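Local coordinates for putative alpha-L-fucosidase (PDB 3GZA), which probably hydrolyses alpha-L-fucosidic linkages, as a glycosidase of the family 29 alpha-L-fucosidases, at residues T224-S233 against K302-L313; V368-N379 against D433-V442. All blocks are in the same frame, centred on the assembly; numbering follows the deposited sequence. Where two conformers were deposited one is given.

The two contacts come in series along the chain, and their centres lie about 15 Å apart. Interaction 1 closes within the alpha-L-fucosidase part, where a loop before strand 234-235 meets the end of helix 296-304 and the run into strand 312-317 of the central sheet. Interaction 2 follows in the C-terminal beta domain and pairs the two middle strands of a four-stranded antiparallel sheet. Helix 327-344 lies between them in sequence and touches side chains of both. They also meet directly: E304 OE2 and Y370 OH are 2.6 Å apart, probably hydrogen-bonded. Interaction 1 and one face of interaction 2 thus meet where the TIM-barrel-type domain, probably the catalytic one, joins the beta domain.

Interaction 1 of 2, residues T224-S233 against K302-L313; sequences TGTVEYPCWS and KYEKSVGRNATL
R309 meets V227 and Y229 with its extended side chain. Its NH1 gives a hydrogen bond of 2.9 Å to V227 O, which lies in the guanidinium plane. The flat group is sandwiched. Y229 CB is over one face, 3.8 Å from R309 NE, and K305 CG covers the other. This should restrict its rotation. Closer to the backbone, V227 CG2 packs on R309 CB, and V227 CG1 touches A311 CB at 3.6 Å. The main chain of V227 is held too, since its N donates to K305 O at 3.0 Å.

Further polar ties lie toward both ends of 224-233. K302 bends at its last torsion (chi4 -46°), which turns NZ onto T224 O at 2.7 Å. At the other end N310 ND2 reaches C231 O at 3.2 Å, nearly straight (171°) and in its own amide plane. E381 accepts from the same ND2 and also pairs with S233 OG. A water joins S233 OG to N310 O.

Behind these contacts is the type I turn from S306 to R309. S306 O takes R309 N and A311 N from opposite faces of its plane. S306 OG bonds to K302 O at 2.7 Å, tying the turn to the helix end. The contact is loop packing against a helix-turn-strand connection, where helix 296-304 leads into strand 312-317 of the TIM-barrel-type domain.

Interaction 2 of 2, residues V368-N379 against D433-V442; sequences VNYCIIQENIKN and DIINFSAYSV
D433 OD2 is gripped by two asparagine amides. N379 ND2 meets D433 OD2 nearly along its C-O axis at 2.9 Å, with the amide almost coplanar with the carboxylate. N376 ND2 reaches D433 OD2 at 3.1 Å, from above the carboxylate plane. D433 O also takes N376 N. These bonds fasten N376 and the 3-10 segment 377-379 to the residue just before strand 434-440. A water bridges D433 N and E375 OE2. OE2 also accepts from the backbone N of R382 and I383, and E375 OE1 from that of G406.

The strands run antiparallel, 175° apart. I372 and S438 form a hydrogen-bonded pair, and two classic bulges interrupt the pattern. In one, I435 and N436 face Q374. In the other, N369 and Y370 both donate to Y440 O.

On the face of Q374 and N436, the asparagine extends CG anti to its own N (chi1 179°). Its ND2 meets a lone pair of Q374 OE1 at 3.0 Å, almost straight (174°). Further along, I372 CG1 lies 3.7 Å from Y440 CE1. V442 CB comes obliquely to the Y370 ring, 3.5 Å from Y370 CE2. The same ring meets F344 edge-to-face.

The other face carries C371, I373 and F437. I373 CG1 lies 4.3 Å from F437 CD1. Strands 357-362 and 420-428 of the second sheet pack against this side.

N369 holds the chain end through two hydrogen bonds: N369 OD1 accepts V442 N at 2.8 Å, and ND2 donates to V442 O in a more bent bond. With an alanine here both bonds to V442 are gone, and the end of the chain would probably be freer to move. Two facing antiparallel sheets make a beta sandwich, consistent with an F5/8 type C domain.

Interaction 1 of 2, residues T224-S233 against K302-L313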
loop_
_atom_site.group_PDB
_atom_site.type_symbol
_atom_site.label_atom_id
_atom_site.label_comp_id
_atom_site.label_asym_id
_atom_site.label_seq_id
_atom_site.Cartn_x
_atom_site.Cartn_y
_atom_site.Cartn_z
ATOM N N THR A 224 -0.252 10.653 -32.814
ATOM C CA THR A 224 0.627 10.799 -33.974
ATOM C C THR A 224 1.488 12.045 -33.888
ATOM O O THR A 224 2.331 12.250 -34.757
ATOM C CB THR A 224 -0.179 10.938 -35.270
ATOM O OG1 THR A 224 -1.012 12.085 -35.177
ATOM C CG2 THR A 224 -1.018 9.640 -35.555
ATOM N N GLY A 225 1.277 12.874 -32.874
ATOM C CA GLY A 225 1.978 14.139 -32.746
ATOM C C GLY A 225 1.498 15.166 -33.749
ATOM O O GLY A 225 2.223 16.117 -34.057
ATOM N N THR A 226 0.265 14.989 -34.232
ATOM C CA THR A 226 -0.361 15.913 -35.185
ATOM C C THR A 226 -1.799 16.128 -34.794
ATOM O O THR A 226 -2.349 15.404 -33.967
ATOM C CB THR A 226 -0.378 15.380 -36.629
ATOM O OG1 THR A 226 -1.327 14.286 -36.770
ATOM C CG2 THR A 226 0.985 14.937 -37.067
ATOM N N VAL A 227 -2.373 17.165 -35.372
ATOM C CA VAL A 227 -3.803 17.393 -35.390
ATOM C C VAL A 227 -4.204 17.510 -36.849
ATOM O O VAL A 227 -3.370 17.591 -37.727
ATOM C CB VAL A 227 -4.222 18.642 -34.588
ATOM C CG1 VAL A 227 -3.980 18.447 -33.094
ATOM C CG2 VAL A 227 -3.521 19.944 -35.098
ATOM N N GLU A 228 -5.493 17.602 -37.134
ATOM C CA GLU A 228 -5.949 17.772 -38.490
ATOM C C GLU A 228 -6.053 19.253 -38.814
ATOM O O GLU A 228 -5.692 20.098 -37.990
ATOM C CB GLU A 228 -7.253 17.026 -38.695
ATOM C CG GLU A 228 -7.121 15.517 -38.506
ATOM C CD GLU A 228 -6.190 14.896 -39.517
ATOM O OE1 GLU A 228 -6.384 15.167 -40.711
ATOM O OE2 GLU A 228 -5.311 14.101 -39.140
ATOM N N TYR A 229 -6.468 19.573 -40.033
ATOM C CA TYR A 229 -6.610 20.959 -40.471
ATOM C C TYR A 229 -7.943 21.158 -41.200
ATOM O O TYR A 229 -8.277 20.337 -42.056
ATOM C CB TYR A 229 -5.381 21.375 -41.329
ATOM C CG TYR A 229 -5.431 22.878 -41.565
ATOM C CD1 TYR A 229 -4.906 23.748 -40.606
ATOM C CD2 TYR A 229 -6.033 23.415 -42.687
ATOM C CE1 TYR A 229 -5.010 25.084 -40.742
ATOM C CE2 TYR A 229 -6.161 24.796 -42.846
ATOM C CZ TYR A 229 -5.631 25.629 -41.861
ATOM O OH TYR A 229 -5.733 26.987 -41.999
ATOM N N PRO A 230 -8.696 22.232 -40.875
ATOM C CA PRO A 230 -8.412 23.290 -39.897
ATOM C C PRO A 230 -8.425 22.773 -38.469
ATOM O O PRO A 230 -8.982 21.690 -38.199
ATOM C CB PRO A 230 -9.556 24.291 -40.114
ATOM C CG PRO A 230 -10.645 23.510 -40.665
ATOM C CD PRO A 230 -9.993 22.475 -41.538
ATOM N N CYS A 231 -7.769 23.497 -37.570
ATOM C CA CYS A 231 -7.766 23.149 -36.150
ATOM C C CYS A 231 -8.034 24.412 -35.324
ATOM O O CYS A 231 -7.213 25.310 -35.278
ATOM C CB CYS A 231 -6.458 22.508 -35.692
ATOM S SG CYS A 231 -6.525 21.959 -33.998
ATOM N N TRP A 232 -9.227 24.471 -34.725
ATOM C CA TRP A 232 -9.687 25.609 -33.933
ATOM C C TRP A 232 -9.545 25.299 -32.469
ATOM O O TRP A 232 -9.604 24.161 -32.061
ATOM C CB TRP A 232 -11.185 25.862 -34.222
ATOM C CG TRP A 232 -11.514 25.911 -35.671
ATOM C CD1 TRP A 232 -12.072 24.889 -36.423
ATOM C CD2 TRP A 232 -11.374 27.013 -36.549
ATOM N NE1 TRP A 232 -12.236 25.297 -37.704
ATOM C CE2 TRP A 232 -11.815 26.592 -37.829
ATOM C CE3 TRP A 232 -10.916 28.315 -36.391
ATOM C CZ2 TRP A 232 -11.812 27.430 -38.933
ATOM C CZ3 TRP A 232 -10.877 29.148 -37.507
ATOM C CH2 TRP A 232 -11.350 28.715 -38.754
ATOM N N SER A 233 -9.422 26.333 -31.656
ATOM C CA SER A 233 -9.314 26.178 -30.210
ATOM C C SER A 233 -10.644 26.104 -29.512
ATOM O O SER A 233 -10.717 25.627 -28.386
ATOM C CB SER A 233 -8.594 27.369 -29.567
ATOM O OG SER A 233 -7.242 27.413 -29.983
ATOM N N LYS A 302 5.924 16.142 -38.017
ATOM C CA LYS A 302 4.967 16.249 -36.911
ATOM C C LYS A 302 4.901 17.655 -36.358
ATOM O O LYS A 302 3.800 18.170 -36.077
ATOM C CB LYS A 302 5.254 15.221 -35.829
ATOM C CG LYS A 302 5.064 13.778 -36.326
ATOM C CD LYS A 302 5.388 12.778 -35.249
ATOM C CE LYS A 302 5.266 11.346 -35.815
ATOM N NZ LYS A 302 4.022 11.148 -36.613
ATOM N N TYR A 303 6.046 18.284 -36.165
ATOM C CA TYR A 303 6.085 19.686 -35.695
ATOM C C TYR A 303 5.225 20.583 -36.582
ATOM O O TYR A 303 4.400 21.381 -36.084
ATOM C CB TYR A 303 7.561 20.162 -35.716
ATOM C CG TYR A 303 7.739 21.619 -35.280
ATOM C CD1 TYR A 303 7.784 21.950 -33.941
ATOM C CD2 TYR A 303 7.880 22.624 -36.207
ATOM C CE1 TYR A 303 7.922 23.260 -33.526
ATOM C CE2 TYR A 303 8.041 23.919 -35.813
ATOM C CZ TYR A 303 8.059 24.225 -34.491
ATOM O OH TYR A 303 8.209 25.556 -34.080
ATOM N N GLU A 304 5.392 20.466 -37.895
ATOM C CA GLU A 304 4.644 21.336 -38.822
ATOM C C GLU A 304 3.143 21.040 -38.804
ATOM O O GLU A 304 2.326 21.907 -39.109
ATOM C CB GLU A 304 5.218 21.226 -40.252
ATOM C CG GLU A 304 6.629 21.797 -40.334
ATOM C CD GLU A 304 7.203 21.814 -41.711
ATOM O OE1 GLU A 304 6.489 21.539 -42.699
ATOM O OE2 GLU A 304 8.396 22.138 -41.827
ATOM N N LYS A 305 2.785 19.813 -38.441
ATOM C CA LYS A 305 1.385 19.391 -38.396
ATOM C C LYS A 305 0.802 19.405 -36.992
ATOM O O LYS A 305 -0.229 18.826 -36.741
ATOM C CB LYS A 305 1.204 18.029 -39.103
ATOM C CG LYS A 305 1.464 18.093 -40.605
ATOM C CD LYS A 305 1.547 16.725 -41.290
ATOM C CE LYS A 305 1.782 16.866 -42.846
ATOM N NZ LYS A 305 2.402 15.630 -43.453
ATOM N N SER A 306 1.465 20.071 -36.051
ATOM C CA SER A 306 0.974 20.231 -34.689
ATOM C C SER A 306 1.139 21.686 -34.369
ATOM O O SER A 306 0.173 22.418 -34.515
ATOM C CB SER A 306 1.662 19.340 -33.650
ATOM O OG SER A 306 3.072 19.423 -33.743
ATOM N N VAL A 307 2.363 22.105 -34.022
ATOM C CA VAL A 307 2.651 23.501 -33.750
ATOM C C VAL A 307 2.216 24.368 -34.947
ATOM O O VAL A 307 1.680 25.467 -34.782
ATOM C CB VAL A 307 4.130 23.701 -33.432
ATOM C CG1 VAL A 307 4.463 25.242 -33.249
ATOM C CG2 VAL A 307 4.534 22.842 -32.185
ATOM N N GLY A 308 2.401 23.877 -36.170
ATOM C CA GLY A 308 1.977 24.606 -37.377
ATOM C C GLY A 308 0.517 24.528 -37.765
ATOM O O GLY A 308 0.101 25.088 -38.781
ATOM N N ARG A 309 -0.240 23.808 -36.946
ATOM C CA ARG A 309 -1.687 23.636 -37.051
ATOM C C ARG A 309 -2.371 24.043 -35.718
ATOM O O ARG A 309 -3.424 23.533 -35.371
ATOM C CB ARG A 309 -2.061 22.188 -37.436
ATOM C CG ARG A 309 -1.753 21.843 -38.824
ATOM C CD ARG A 309 -2.170 20.428 -39.180
ATOM N NE ARG A 309 -1.836 20.136 -40.567
ATOM C CZ ARG A 309 -2.037 18.949 -41.134
ATOM N NH1 ARG A 309 -2.572 17.958 -40.462
ATOM N NH2 ARG A 309 -1.677 18.749 -42.379
ATOM N N ASN A 310 -1.786 24.999 -34.991
ATOM C CA ASN A 310 -2.439 25.578 -33.819
ATOM C C ASN A 310 -2.668 24.585 -32.699
ATOM O O ASN A 310 -3.679 24.618 -32.020
ATOM C CB ASN A 310 -3.812 26.167 -34.235
ATOM C CG ASN A 310 -4.398 27.102 -33.197
ATOM O OD1 ASN A 310 -3.665 27.742 -32.409
ATOM N ND2 ASN A 310 -5.746 27.257 -33.242
ATOM N N ALA A 311 -1.724 23.662 -32.507
ATOM C CA ALA A 311 -1.751 22.739 -31.405
ATOM C C ALA A 311 -0.370 22.740 -30.703
ATOM O O ALA A 311 0.650 22.787 -31.346
ATOM C CB ALA A 311 -2.101 21.294 -31.908
ATOM N N THR A 312 -0.356 22.692 -29.382
ATOM C CA THR A 312 0.846 22.506 -28.620
ATOM C C THR A 312 1.162 21.015 -28.602
ATOM O O THR A 312 0.299 20.171 -28.339
ATOM C CB THR A 312 0.742 23.137 -27.245
ATOM O OG1 THR A 312 0.823 24.572 -27.434
ATOM C CG2 THR A 312 1.872 22.640 -26.293
ATOM N N LEU A 313 2.421 20.689 -28.863
ATOM C CA LEU A 313 2.899 19.327 -29.029
ATOM C C LEU A 313 3.601 18.844 -27.773
ATOM O O LEU A 313 4.507 19.531 -27.249
ATOM C CB LEU A 313 3.877 19.303 -30.193
ATOM C CG LEU A 313 4.675 18.025 -30.472
ATOM C CD1 LEU A 313 3.723 16.853 -30.869
ATOM C CD2 LEU A 313 5.780 18.217 -31.559
HETATM O O HOH W 1 -5.147 25.612 -37.441
HETATM O O HOH W 2 -6.121 24.847 -30.659
#

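Interaction 2 of 2, residues V368-N379 against D433-V442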
loop_
_atom_site.group_PDB
_atom_site.type_symbol
_atom_site.label_atom_id
_atom_site.label_comp_id
_atom_site.label_asym_id
_atom_site.label_seq_id
_atom_site.Cartn_x
_atom_site.Cartn_y
_atom_site.Cartn_z
ATOM N N VAL A 368 11.256 31.682 -52.009
ATOM C CA VAL A 368 10.419 31.597 -50.805
ATOM C C VAL A 368 9.616 30.306 -50.896
ATOM O O VAL A 368 9.098 29.998 -51.959
ATOM C CB VAL A 368 9.421 32.774 -50.688
ATOM C CG1 VAL A 368 8.666 32.704 -49.357
ATOM C CG2 VAL A 368 10.127 34.097 -50.806
ATOM N N ASN A 369 9.527 29.545 -49.798
ATOM C CA ASN A 369 8.704 28.314 -49.797
ATOM C C ASN A 369 7.925 28.049 -48.511
ATOM O O ASN A 369 7.232 27.024 -48.387
ATOM C CB ASN A 369 9.532 27.082 -50.177
ATOM C CG ASN A 369 10.513 26.692 -49.122
ATOM O OD1 ASN A 369 11.138 27.543 -48.508
ATOM N ND2 ASN A 369 10.671 25.388 -48.908
ATOM N N TYR A 370 8.049 28.953 -47.544
ATOM C CA TYR A 370 7.334 28.816 -46.291
ATOM C C TYR A 370 6.916 30.161 -45.776
ATOM O O TYR A 370 7.524 31.180 -46.051
ATOM C CB TYR A 370 8.223 28.283 -45.166
ATOM C CG TYR A 370 8.452 26.823 -44.974
ATOM C CD1 TYR A 370 7.673 26.096 -44.108
ATOM C CD2 TYR A 370 9.530 26.190 -45.565
ATOM C CE1 TYR A 370 7.908 24.769 -43.876
ATOM C CE2 TYR A 370 9.784 24.849 -45.328
ATOM C CZ TYR A 370 8.974 24.145 -44.486
ATOM O OH TYR A 370 9.231 22.821 -44.199
ATOM N N CYS A 371 5.807 30.153 -45.051
ATOM C CA CYS A 371 5.294 31.330 -44.365
ATOM C C CYS A 371 4.802 30.905 -43.002
ATOM O O CYS A 371 4.376 29.765 -42.833
ATOM C CB CYS A 371 4.105 31.944 -45.099
ATOM S SG CYS A 371 4.478 32.789 -46.606
ATOM N N ILE A 372 4.837 31.821 -42.041
ATOM C CA ILE A 372 4.273 31.594 -40.728
ATOM C C ILE A 372 3.308 32.741 -40.521
ATOM O O ILE A 372 3.606 33.858 -40.926
ATOM C CB ILE A 372 5.357 31.537 -39.629
ATOM C CG1 ILE A 372 6.116 30.207 -39.754
ATOM C CG2 ILE A 372 4.772 31.723 -38.223
ATOM C CD1 ILE A 372 7.165 30.004 -38.711
ATOM N N ILE A 373 2.135 32.425 -39.963
ATOM C CA ILE A 373 1.135 33.436 -39.618
ATOM C C ILE A 373 0.747 33.159 -38.187
ATOM O O ILE A 373 0.581 32.003 -37.810
ATOM C CB ILE A 373 -0.144 33.328 -40.443
ATOM C CG1 ILE A 373 0.158 33.040 -41.917
ATOM C CG2 ILE A 373 -1.040 34.619 -40.240
ATOM C CD1 ILE A 373 -1.082 32.617 -42.724
ATOM N N GLN A 374 0.650 34.204 -37.376
ATOM C CA GLN A 374 0.219 34.064 -35.985
ATOM C C GLN A 374 -0.761 35.154 -35.624
ATOM O O GLN A 374 -0.516 36.321 -35.930
ATOM C CB GLN A 374 1.403 34.172 -35.016
ATOM C CG GLN A 374 2.508 33.161 -35.171
ATOM C CD GLN A 374 3.496 33.245 -34.024
ATOM O OE1 GLN A 374 4.530 33.892 -34.160
ATOM N NE2 GLN A 374 3.160 32.668 -32.874
ATOM N N GLU A 375 -1.873 34.766 -34.993
ATOM C CA GLU A 375 -2.818 35.711 -34.434
ATOM C C GLU A 375 -2.422 35.992 -32.979
ATOM O O GLU A 375 -1.710 35.204 -32.368
ATOM C CB GLU A 375 -4.243 35.165 -34.467
ATOM C CG GLU A 375 -4.812 34.989 -35.841
ATOM C CD GLU A 375 -6.267 34.532 -35.823
ATOM O OE1 GLU A 375 -6.450 33.308 -35.789
ATOM O OE2 GLU A 375 -7.203 35.401 -35.880
ATOM N N ASN A 376 -2.868 37.142 -32.450
ATOM C CA ASN A 376 -2.690 37.474 -31.033
ATOM C C ASN A 376 -3.780 36.649 -30.299
ATOM O O ASN A 376 -4.928 37.064 -30.172
ATOM C CB ASN A 376 -2.881 38.974 -30.798
ATOM C CG ASN A 376 -2.279 39.438 -29.510
ATOM O OD1 ASN A 376 -1.673 38.668 -28.783
ATOM N ND2 ASN A 376 -2.399 40.730 -29.245
ATOM N N ILE A 377 -3.409 35.444 -29.900
ATOM C CA ILE A 377 -4.358 34.477 -29.353
ATOM C C ILE A 377 -5.220 34.951 -28.170
ATOM O O ILE A 377 -6.369 34.514 -28.029
ATOM C CB ILE A 377 -3.664 33.125 -29.059
ATOM C CG1 ILE A 377 -4.687 31.957 -29.136
ATOM C CG2 ILE A 377 -2.867 33.182 -27.763
ATOM C CD1 ILE A 377 -5.367 31.866 -30.488
ATOM N N LYS A 378 -4.716 35.885 -27.364
ATOM C CA LYS A 378 -5.511 36.440 -26.273
ATOM C C LYS A 378 -6.822 37.083 -26.763
ATOM O O LYS A 378 -7.781 37.183 -26.013
ATOM C CB LYS A 378 -4.724 37.444 -25.435
ATOM C CG LYS A 378 -4.514 38.764 -26.073
ATOM C CD LYS A 378 -3.867 39.739 -25.091
ATOM C CE LYS A 378 -2.413 39.359 -24.869
ATOM N N ASN A 379 -6.827 37.559 -28.005
ATOM C CA ASN A 379 -7.996 38.161 -28.618
ATOM C C ASN A 379 -8.844 37.233 -29.500
ATOM O O ASN A 379 -9.762 37.695 -30.159
ATOM C CB ASN A 379 -7.562 39.424 -29.355
ATOM C CG ASN A 379 -6.976 40.456 -28.404
ATOM O OD1 ASN A 379 -7.430 40.593 -27.276
ATOM N ND2 ASN A 379 -5.964 41.160 -28.849
ATOM N N ASP A 433 -5.851 40.416 -35.679
ATOM C CA ASP A 433 -4.753 40.931 -34.867
ATOM C C ASP A 433 -3.580 39.988 -35.160
ATOM O O ASP A 433 -3.307 39.015 -34.440
ATOM C CB ASP A 433 -5.192 40.974 -33.404
ATOM C CG ASP A 433 -4.172 41.632 -32.481
ATOM O OD1 ASP A 433 -3.061 42.001 -32.914
ATOM O OD2 ASP A 433 -4.495 41.792 -31.292
ATOM N N ILE A 434 -2.880 40.299 -36.242
ATOM C CA ILE A 434 -1.812 39.453 -36.736
ATOM C C ILE A 434 -0.504 39.914 -36.100
ATOM O O ILE A 434 -0.040 41.016 -36.373
ATOM C CB ILE A 434 -1.779 39.487 -38.284
ATOM C CG1 ILE A 434 -3.112 38.928 -38.840
ATOM C CG2 ILE A 434 -0.581 38.713 -38.814
ATOM C CD1 ILE A 434 -3.430 39.332 -40.249
ATOM N N ILE A 435 0.078 39.070 -35.244
ATOM C CA ILE A 435 1.312 39.432 -34.566
ATOM C C ILE A 435 2.523 39.027 -35.381
ATOM O O ILE A 435 3.624 39.496 -35.106
ATOM C CB ILE A 435 1.375 38.877 -33.119
ATOM C CG1 ILE A 435 1.415 37.333 -33.107
ATOM C CG2 ILE A 435 0.200 39.390 -32.321
ATOM C CD1 ILE A 435 1.732 36.747 -31.761
ATOM N N ASN A 436 2.331 38.190 -36.403
ATOM C CA ASN A 436 3.433 37.718 -37.212
ATOM C C ASN A 436 2.948 37.191 -38.557
ATOM O O ASN A 436 2.076 36.327 -38.612
ATOM C CB ASN A 436 4.149 36.602 -36.432
ATOM C CG ASN A 436 5.317 35.981 -37.177
ATOM O OD1 ASN A 436 5.766 36.480 -38.185
ATOM N ND2 ASN A 436 5.822 34.864 -36.653
ATOM N N PHE A 437 3.522 37.742 -39.621
ATOM C CA PHE A 437 3.374 37.228 -40.986
ATOM C C PHE A 437 4.822 37.269 -41.488
ATOM O O PHE A 437 5.396 38.336 -41.663
ATOM C CB PHE A 437 2.382 37.994 -41.858
ATOM C CG PHE A 437 2.405 37.577 -43.310
ATOM C CD1 PHE A 437 2.410 36.232 -43.671
ATOM C CD2 PHE A 437 2.392 38.526 -44.319
ATOM C CE1 PHE A 437 2.424 35.855 -44.993
ATOM C CE2 PHE A 437 2.394 38.147 -45.656
ATOM C CZ PHE A 437 2.434 36.798 -45.990
ATOM N N SER A 438 5.416 36.092 -41.650
ATOM C CA SER A 438 6.843 35.963 -41.991
ATOM C C SER A 438 7.093 34.999 -43.131
ATOM O O SER A 438 6.373 34.039 -43.288
ATOM C CB SER A 438 7.631 35.446 -40.793
ATOM O OG SER A 438 7.597 36.335 -39.698
ATOM N N ALA A 439 8.150 35.247 -43.889
ATOM C CA ALA A 439 8.531 34.405 -45.032
ATOM C C ALA A 439 9.879 33.760 -44.793
ATOM O O ALA A 439 10.765 34.379 -44.186
ATOM C CB ALA A 439 8.577 35.227 -46.314
ATOM N N TYR A 440 10.026 32.536 -45.304
ATOM C CA TYR A 440 11.245 31.757 -45.187
ATOM C C TYR A 440 11.594 31.020 -46.451
ATOM O O TYR A 440 10.737 30.708 -47.258
ATOM C CB TYR A 440 11.110 30.673 -44.096
ATOM C CG TYR A 440 10.681 31.220 -42.772
ATOM C CD1 TYR A 440 9.362 31.414 -42.498
ATOM C CD2 TYR A 440 11.615 31.544 -41.793
ATOM C CE1 TYR A 440 8.981 31.952 -41.292
ATOM C CE2 TYR A 440 11.251 32.054 -40.607
ATOM C CZ TYR A 440 9.929 32.280 -40.361
ATOM O OH TYR A 440 9.526 32.817 -39.164
ATOM N N SER A 441 12.886 30.736 -46.600
ATOM C CA SER A 441 13.366 29.883 -47.677
ATOM C C SER A 441 14.075 28.729 -46.985
ATOM O O SER A 441 15.084 28.933 -46.318
ATOM C CB SER A 441 14.310 30.611 -48.620
ATOM O OG SER A 441 14.551 29.771 -49.714
ATOM N N VAL A 442 13.552 27.528 -47.137
ATOM C CA VAL A 442 14.112 26.360 -46.480
ATOM C C VAL A 442 14.387 25.261 -47.484
ATOM O O VAL A 442 13.509 24.856 -48.222
ATOM C CB VAL A 442 13.154 25.836 -45.376
ATOM C CG1 VAL A 442 13.688 24.540 -44.717
ATOM C CG2 VAL A 442 12.916 26.923 -44.334
HETATM O O HOH W 3 12.732 28.649 -50.976
HETATM O O HOH W 4 -6.726 37.810 -34.985
#